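Local coordinates for D,D-dipeptidase/D,D-carboxypeptidase (Enterococcus faecalis, PDB 4MUQ), which is a zinc-dependent D,D-peptidase of vancomycin resistance, probably hydrolysing D-Ala-D-Ala and trimming terminal D-alanine from cell-wall precursors, at residues Met2-Glu7 / Ile229-Val234; Thr225-Pro230 / Phe245-Trp250. All coordinates share one frame; numbering follows the deposited sequence.

Interaction 1 of 2, residues Met2-Glu7 / Ile229-Val234. With PE3 (3,6,9,12,15,18,21,24,27,30,33,36,39-tridecaoxahentetracontane-1,41-diol), chain I.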
loop_
_atom_site.group_PDB
_atom_site.type_symbol
_atom_site.label_atom_id
_atom_site.label_comp_id
_atom_site.label_asym_id
_atom_site.label_seq_id
_atom_site.Cartn_x
_atom_site.Cartn_y
_atom_site.Cartn_z
ATOM N N MET A 2 -16.604 18.824 20.708
ATOM C CA MET A 2 -15.351 18.657 21.433
ATOM C C MET A 2 -14.244 18.149 20.515
ATOM O O MET A 2 -14.399 17.136 19.836
ATOM C CB MET A 2 -15.540 17.695 22.607
ATOM C CG MET A 2 -16.641 18.101 23.571
ATOM S SD MET A 2 -16.260 19.629 24.445
ATOM C CE MET A 2 -14.864 19.100 25.429
ATOM N N MET A 3 -13.133 18.874 20.486
ATOM C CA MET A 3 -11.960 18.444 19.742
ATOM C C MET A 3 -11.053 17.695 20.702
ATOM O O MET A 3 -11.006 18.018 21.885
ATOM C CB MET A 3 -11.225 19.656 19.165
ATOM C CG MET A 3 -12.067 20.519 18.228
ATOM S SD MET A 3 -12.494 19.671 16.693
ATOM C CE MET A 3 -10.864 19.275 16.065
ATOM N N LYS A 4 -10.348 16.683 20.210
ATOM C CA LYS A 4 -9.396 15.973 21.057
ATOM C C LYS A 4 -7.990 16.035 20.473
ATOM O O LYS A 4 -7.812 16.112 19.258
ATOM C CB LYS A 4 -9.830 14.522 21.274
ATOM C CG LYS A 4 -9.815 13.675 20.019
ATOM C CD LYS A 4 -10.490 12.329 20.250
ATOM C CE LYS A 4 -9.749 11.482 21.276
ATOM N NZ LYS A 4 -9.039 10.336 20.633
ATOM N N THR A 5 -6.998 16.003 21.355
ATOM C CA THR A 5 -5.609 16.127 20.948
ATOM C C THR A 5 -4.930 14.769 20.893
ATOM O O THR A 5 -5.047 13.963 21.818
ATOM C CB THR A 5 -4.832 17.043 21.913
ATOM O OG1 THR A 5 -5.509 18.298 22.013
ATOM C CG2 THR A 5 -3.417 17.282 21.411
ATOM N N ILE A 6 -4.228 14.529 19.793
ATOM C CA ILE A 6 -3.439 13.319 19.626
ATOM C C ILE A 6 -1.970 13.710 19.654
ATOM O O ILE A 6 -1.532 14.584 18.905
ATOM C CB ILE A 6 -3.756 12.635 18.289
ATOM C CG1 ILE A 6 -5.269 12.452 18.119
ATOM C CG2 ILE A 6 -3.021 11.296 18.169
ATOM C CD1 ILE A 6 -5.896 11.487 19.105
ATOM N N GLU A 7 -1.218 13.062 20.533
ATOM C CA GLU A 7 0.191 13.354 20.712
ATOM C C GLU A 7 1.025 12.195 20.176
ATOM O O GLU A 7 0.918 11.069 20.665
ATOM C CB GLU A 7 0.454 13.561 22.199
ATOM C CG GLU A 7 1.863 13.934 22.577
ATOM C CD GLU A 7 1.981 14.190 24.066
ATOM O OE1 GLU A 7 2.468 13.291 24.783
ATOM O OE2 GLU A 7 1.569 15.281 24.519
ATOM N N ILE A 229 -8.346 16.390 16.610
ATOM C CA ILE A 229 -9.337 15.584 15.915
ATOM C C ILE A 229 -10.687 15.828 16.571
ATOM O O ILE A 229 -10.761 15.977 17.791
ATOM C CB ILE A 229 -9.011 14.087 16.073
ATOM C CG1 ILE A 229 -7.575 13.786 15.631
ATOM C CG2 ILE A 229 -9.998 13.226 15.307
ATOM C CD1 ILE A 229 -7.360 13.840 14.134
ATOM N N PRO A 230 -11.762 15.890 15.772
ATOM C CA PRO A 230 -13.086 15.930 16.396
ATOM C C PRO A 230 -13.399 14.606 17.087
ATOM O O PRO A 230 -13.122 13.538 16.539
ATOM C CB PRO A 230 -14.029 16.131 15.208
ATOM C CG PRO A 230 -13.179 16.755 14.147
ATOM C CD PRO A 230 -11.820 16.148 14.323
ATOM N N GLU A 231 -13.963 14.683 18.289
ATOM C CA GLU A 231 -14.527 13.514 18.954
ATOM C C GLU A 231 -15.670 12.993 18.095
ATOM O O GLU A 231 -16.053 11.824 18.170
ATOM C CB GLU A 231 -15.077 13.900 20.327
ATOM C CG GLU A 231 -14.038 14.407 21.312
ATOM C CD GLU A 231 -13.664 13.372 22.353
ATOM O OE1 GLU A 231 -13.105 12.321 21.974
ATOM O OE2 GLU A 231 -13.936 13.607 23.549
ATOM N N ASN A 232 -16.203 13.897 17.278
ATOM C CA ASN A 232 -17.358 13.644 16.435
ATOM C C ASN A 232 -16.976 13.102 15.059
ATOM O O ASN A 232 -17.559 13.494 14.045
ATOM C CB ASN A 232 -18.145 14.945 16.278
ATOM C CG ASN A 232 -19.559 14.722 15.789
ATOM O OD1 ASN A 232 -20.189 13.715 16.110
ATOM N ND2 ASN A 232 -20.065 15.662 15.000
ATOM N N CYS A 233 -15.998 12.202 15.019
ATOM C CA CYS A 233 -15.593 11.613 13.749
ATOM C C CYS A 233 -14.858 10.282 13.891
ATOM O O CYS A 233 -14.232 9.992 14.912
ATOM C CB CYS A 233 -14.734 12.597 12.949
ATOM S SG CYS A 233 -13.021 12.726 13.518
ATOM N N VAL A 234 -14.975 9.467 12.849
ATOM C CA VAL A 234 -14.105 8.324 12.652
ATOM C C VAL A 234 -12.886 8.873 11.928
ATOM O O VAL A 234 -13.030 9.635 10.971
ATOM C CB VAL A 234 -14.790 7.255 11.789
ATOM C CG1 VAL A 234 -13.800 6.206 11.344
ATOM C CG2 VAL A 234 -15.933 6.613 12.557
HETATM O O43 PE3 I . -15.112 3.756 8.633
HETATM C C42 PE3 I . -13.992 3.662 7.746
HETATM C C41 PE3 I . -12.787 3.038 8.461
HETATM O O40 PE3 I . -12.384 3.829 9.602
HETATM C C39 PE3 I . -11.242 3.211 10.240
HETATM C C38 PE3 I . -10.745 3.986 11.466
HETATM O O37 PE3 I . -11.762 4.087 12.479
#

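Interaction 2 of 2, residues Thr225-Pro230 / Phe245-Trp250. With PE3 (3,6,9,12,15,18,21,24,27,30,33,36,39-tridecaoxahentetracontane-1,41-diol), chain I.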
loop_
_atom_site.group_PDB
_atom_site.type_symbol
_atom_site.label_atom_id
_atom_site.label_comp_id
_atom_site.label_asym_id
_atom_site.label_seq_id
_atom_site.Cartn_x
_atom_site.Cartn_y
_atom_site.Cartn_z
ATOM N N THR A 225 4.540 15.481 18.168
ATOM C CA THR A 225 3.713 16.185 17.204
ATOM C C THR A 225 2.292 16.203 17.746
ATOM O O THR A 225 1.786 15.177 18.205
ATOM C CB THR A 225 3.757 15.485 15.832
ATOM O OG1 THR A 225 5.101 15.508 15.336
ATOM C CG2 THR A 225 2.850 16.179 14.827
ATOM N N LEU A 226 1.655 17.367 17.716
ATOM C CA LEU A 226 0.298 17.489 18.226
ATOM C C LEU A 226 -0.708 17.643 17.094
ATOM O O LEU A 226 -0.564 18.506 16.228
ATOM C CB LEU A 226 0.202 18.663 19.192
ATOM C CG LEU A 226 1.178 18.554 20.358
ATOM C CD1 LEU A 226 1.174 19.847 21.162
ATOM C CD2 LEU A 226 0.812 17.377 21.236
ATOM N N ILE A 227 -1.725 16.789 17.116
ATOM C CA ILE A 227 -2.774 16.778 16.103
ATOM C C ILE A 227 -4.107 16.892 16.826
ATOM O O ILE A 227 -4.295 16.279 17.880
ATOM C CB ILE A 227 -2.737 15.470 15.288
ATOM C CG1 ILE A 227 -1.439 15.383 14.483
ATOM C CG2 ILE A 227 -3.932 15.373 14.352
ATOM C CD1 ILE A 227 -1.307 14.116 13.657
ATOM N N LYS A 228 -5.027 17.694 16.300
ATOM C CA LYS A 228 -6.359 17.731 16.893
ATOM C C LYS A 228 -7.434 17.129 15.984
ATOM O O LYS A 228 -7.426 17.312 14.765
ATOM C CB LYS A 228 -6.733 19.131 17.391
ATOM C CG LYS A 228 -6.773 20.201 16.331
ATOM C CD LYS A 228 -7.391 21.458 16.909
ATOM C CE LYS A 228 -7.678 22.469 15.827
ATOM N NZ LYS A 228 -8.551 21.913 14.756
ATOM N N ILE A 229 -8.346 16.390 16.610
ATOM C CA ILE A 229 -9.337 15.584 15.915
ATOM C C ILE A 229 -10.687 15.828 16.571
ATOM O O ILE A 229 -10.761 15.977 17.791
ATOM C CB ILE A 229 -9.011 14.087 16.073
ATOM C CG1 ILE A 229 -7.575 13.786 15.631
ATOM C CG2 ILE A 229 -9.998 13.226 15.307
ATOM C CD1 ILE A 229 -7.360 13.840 14.134
ATOM N N PRO A 230 -11.762 15.890 15.772
ATOM C CA PRO A 230 -13.086 15.930 16.396
ATOM C C PRO A 230 -13.399 14.606 17.087
ATOM O O PRO A 230 -13.122 13.538 16.539
ATOM C CB PRO A 230 -14.029 16.131 15.208
ATOM C CG PRO A 230 -13.179 16.755 14.147
ATOM C CD PRO A 230 -11.820 16.148 14.323
ATOM N N PHE A 245 2.838 13.104 8.964
ATOM C CA PHE A 245 1.644 12.307 9.132
ATOM C C PHE A 245 0.568 12.730 8.146
ATOM O O PHE A 245 0.474 13.908 7.772
ATOM C CB PHE A 245 1.117 12.444 10.565
ATOM C CG PHE A 245 2.108 12.044 11.625
ATOM C CD1 PHE A 245 2.291 10.701 11.951
ATOM C CD2 PHE A 245 2.866 12.999 12.286
ATOM C CE1 PHE A 245 3.202 10.329 12.929
ATOM C CE2 PHE A 245 3.784 12.632 13.263
ATOM C CZ PHE A 245 3.951 11.291 13.586
ATOM N N VAL A 246 -0.245 11.762 7.736
ATOM C CA VAL A 246 -1.441 12.028 6.958
ATOM C C VAL A 246 -2.656 11.658 7.801
ATOM O O VAL A 246 -2.755 10.533 8.317
ATOM C CB VAL A 246 -1.444 11.235 5.648
ATOM C CG1 VAL A 246 -2.741 11.476 4.882
ATOM C CG2 VAL A 246 -0.255 11.646 4.806
ATOM N N VAL A 247 -3.570 12.608 7.941
ATOM C CA VAL A 247 -4.759 12.446 8.763
ATOM C C VAL A 247 -5.988 12.362 7.866
ATOM O O VAL A 247 -6.175 13.208 6.978
ATOM C CB VAL A 247 -4.920 13.637 9.744
ATOM C CG1 VAL A 247 -6.152 13.456 10.612
ATOM C CG2 VAL A 247 -3.661 13.784 10.594
ATOM N N THR A 248 -6.825 11.352 8.106
ATOM C CA THR A 248 -8.045 11.139 7.337
ATOM C C THR A 248 -9.235 11.226 8.281
ATOM O O THR A 248 -9.323 10.470 9.248
ATOM C CB THR A 248 -8.029 9.754 6.627
ATOM O OG1 THR A 248 -6.866 9.661 5.796
ATOM C CG2 THR A 248 -9.262 9.578 5.764
ATOM N N ILE A 249 -10.140 12.164 8.011
ATOM C CA ILE A 249 -11.289 12.407 8.874
ATOM C C ILE A 249 -12.571 12.117 8.112
ATOM O O ILE A 249 -12.792 12.667 7.037
ATOM C CB ILE A 249 -11.340 13.880 9.330
ATOM C CG1 ILE A 249 -10.024 14.306 9.985
ATOM C CG2 ILE A 249 -12.534 14.113 10.251
ATOM C CD1 ILE A 249 -9.689 13.530 11.221
ATOM N N TRP A 250 -13.411 11.251 8.668
ATOM C CA TRP A 250 -14.680 10.911 8.054
ATOM C C TRP A 250 -15.766 11.754 8.723
ATOM O O TRP A 250 -15.991 11.665 9.935
ATOM C CB TRP A 250 -14.941 9.402 8.171
ATOM C CG TRP A 250 -13.815 8.559 7.579
ATOM C CD1 TRP A 250 -12.506 8.519 7.992
ATOM C CD2 TRP A 250 -13.910 7.643 6.479
ATOM N NE1 TRP A 250 -11.788 7.641 7.214
ATOM C CE2 TRP A 250 -12.626 7.089 6.280
ATOM C CE3 TRP A 250 -14.959 7.234 5.645
ATOM C CZ2 TRP A 250 -12.363 6.152 5.278
ATOM C CZ3 TRP A 250 -14.697 6.303 4.653
ATOM C CH2 TRP A 250 -13.410 5.773 4.477
HETATM O O43 PE3 I . -15.112 3.756 8.633
HETATM C C42 PE3 I . -13.992 3.662 7.746
HETATM C C41 PE3 I . -12.787 3.038 8.461
HETATM O O40 PE3 I . -12.384 3.829 9.602
HETATM C C39 PE3 I . -11.242 3.211 10.240
HETATM C C38 PE3 I . -10.745 3.986 11.466
HETATM O O37 PE3 I . -11.762 4.087 12.479
#

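Interaction 1 of 2, residues Met2-Glu7 / Ile229-Val234
K4 and I229 face each other as a hydrogen-bonded antiparallel pair, gripping through both backbone groups: K4 N donates to I229 O over 2.6 Å, almost straight at 176°, and I229 N returns a bond of 2.7 Å to K4 O. One residue outward, M3 and P230 form the non-hydrogen-bonded pair, which proline tolerates because that position asks for no N-H. The ladder ends beyond it, where E231 N reaches M2 O at 2.9 Å. The tight part is apolar and lies on the face of K4, I6 and I229. There the CG1 branches of I6 and I229 meet at 3.6 Å, each set beside its own backbone N, and Y235 of strand 234-239 touches K4, I6 and I229 alike. The solvent side, with M2, M3 and E231 exposed, is made of bent chains and of charges that do not pair. M3 turns at both chi2 (-67°) and chi3 (-58°), which folds its methyl CE back to 3.7 Å from P230 CD, the two side chains lying side by side. K4 and E231 cross at about a right angle, E231 OE1 sitting 3.1 Å from the methylene CD of K4. K4 NZ stays 4.7 Å from E231 OE1, although their opposite charges may still attract weakly. Farther along, a polyethylene glycol fragment rests against V234 CG1. Joining the N-terminal strand to one near the C terminus, the contact makes a two-stranded antiparallel beta ladder, held one bond past the end of strand 224-230.

Interaction 2 of 2, residues Thr225-Pro230 / Phe245-Trp250
T225 OG1 accepts a hydrogen bond from the backbone N of K221 and at the same time lies at the edge of the F245 ring, 3.8 Å from F245 CE2. This is face-to-face packing of two beta layers, as in a beta sandwich: strand 225-230 belongs to the two-stranded sheet with strand 3-9, and strand 245-250 to the four-stranded sheet beyond. Their axes come within 8.8 Å and run nearly parallel, 13° apart, with no hydrogen bond across, so the two segments meet through side chains. The register steps by two, T225 opposite F245, I227 opposite V247 and I229 opposite I249. With OG1 of T225 beside the backbone N (chi1 -62°), the methyl CG2 stands anti to that N and meets F245 CE2 and CD2, while CB also touches CE2. I227 and V247 slide past each other in opposite directions; the extended I227 chain (chi2 179°) carries CD1 to 3.9 Å from V247 CG2, and the same methyl lies 4.3 Å from F245 CB, oblique to its ring. L8 of strand 3-9 touches both I227 and F245, while Y235 touches I249. The opposite face of strand 245-250 is polar at T248, where OG1 bonds to H176 NE2, and at its end W250 carries the C42 atom of a polyethylene glycol fragment over one ring face. I229 serves two partners with one methyl: its CD1 meets V247 CG1 tip to tip at 3.7 Å and I249 CD1 at 3.7 Å.

From the N terminus, segment 2-7 is followed by 221 residues, which include the zinc ligands, before interaction 1 closes a long loop on residues 229-234. Interaction 2 starts on the same strand 224-230 and closes a much shorter loop, 14 residues that include strand 234-239, on strand 244-250. The two loops cross, because segment 229-234 lies within the span of interaction 2 while segment 245-250 follows it; I229 and P230 belong to both. A probable hydrogen bond of V234 O to W250 N, 2.8 Å, joins them. Together they tie both ends of the chain into two stacked sheets, remote from the zinc site.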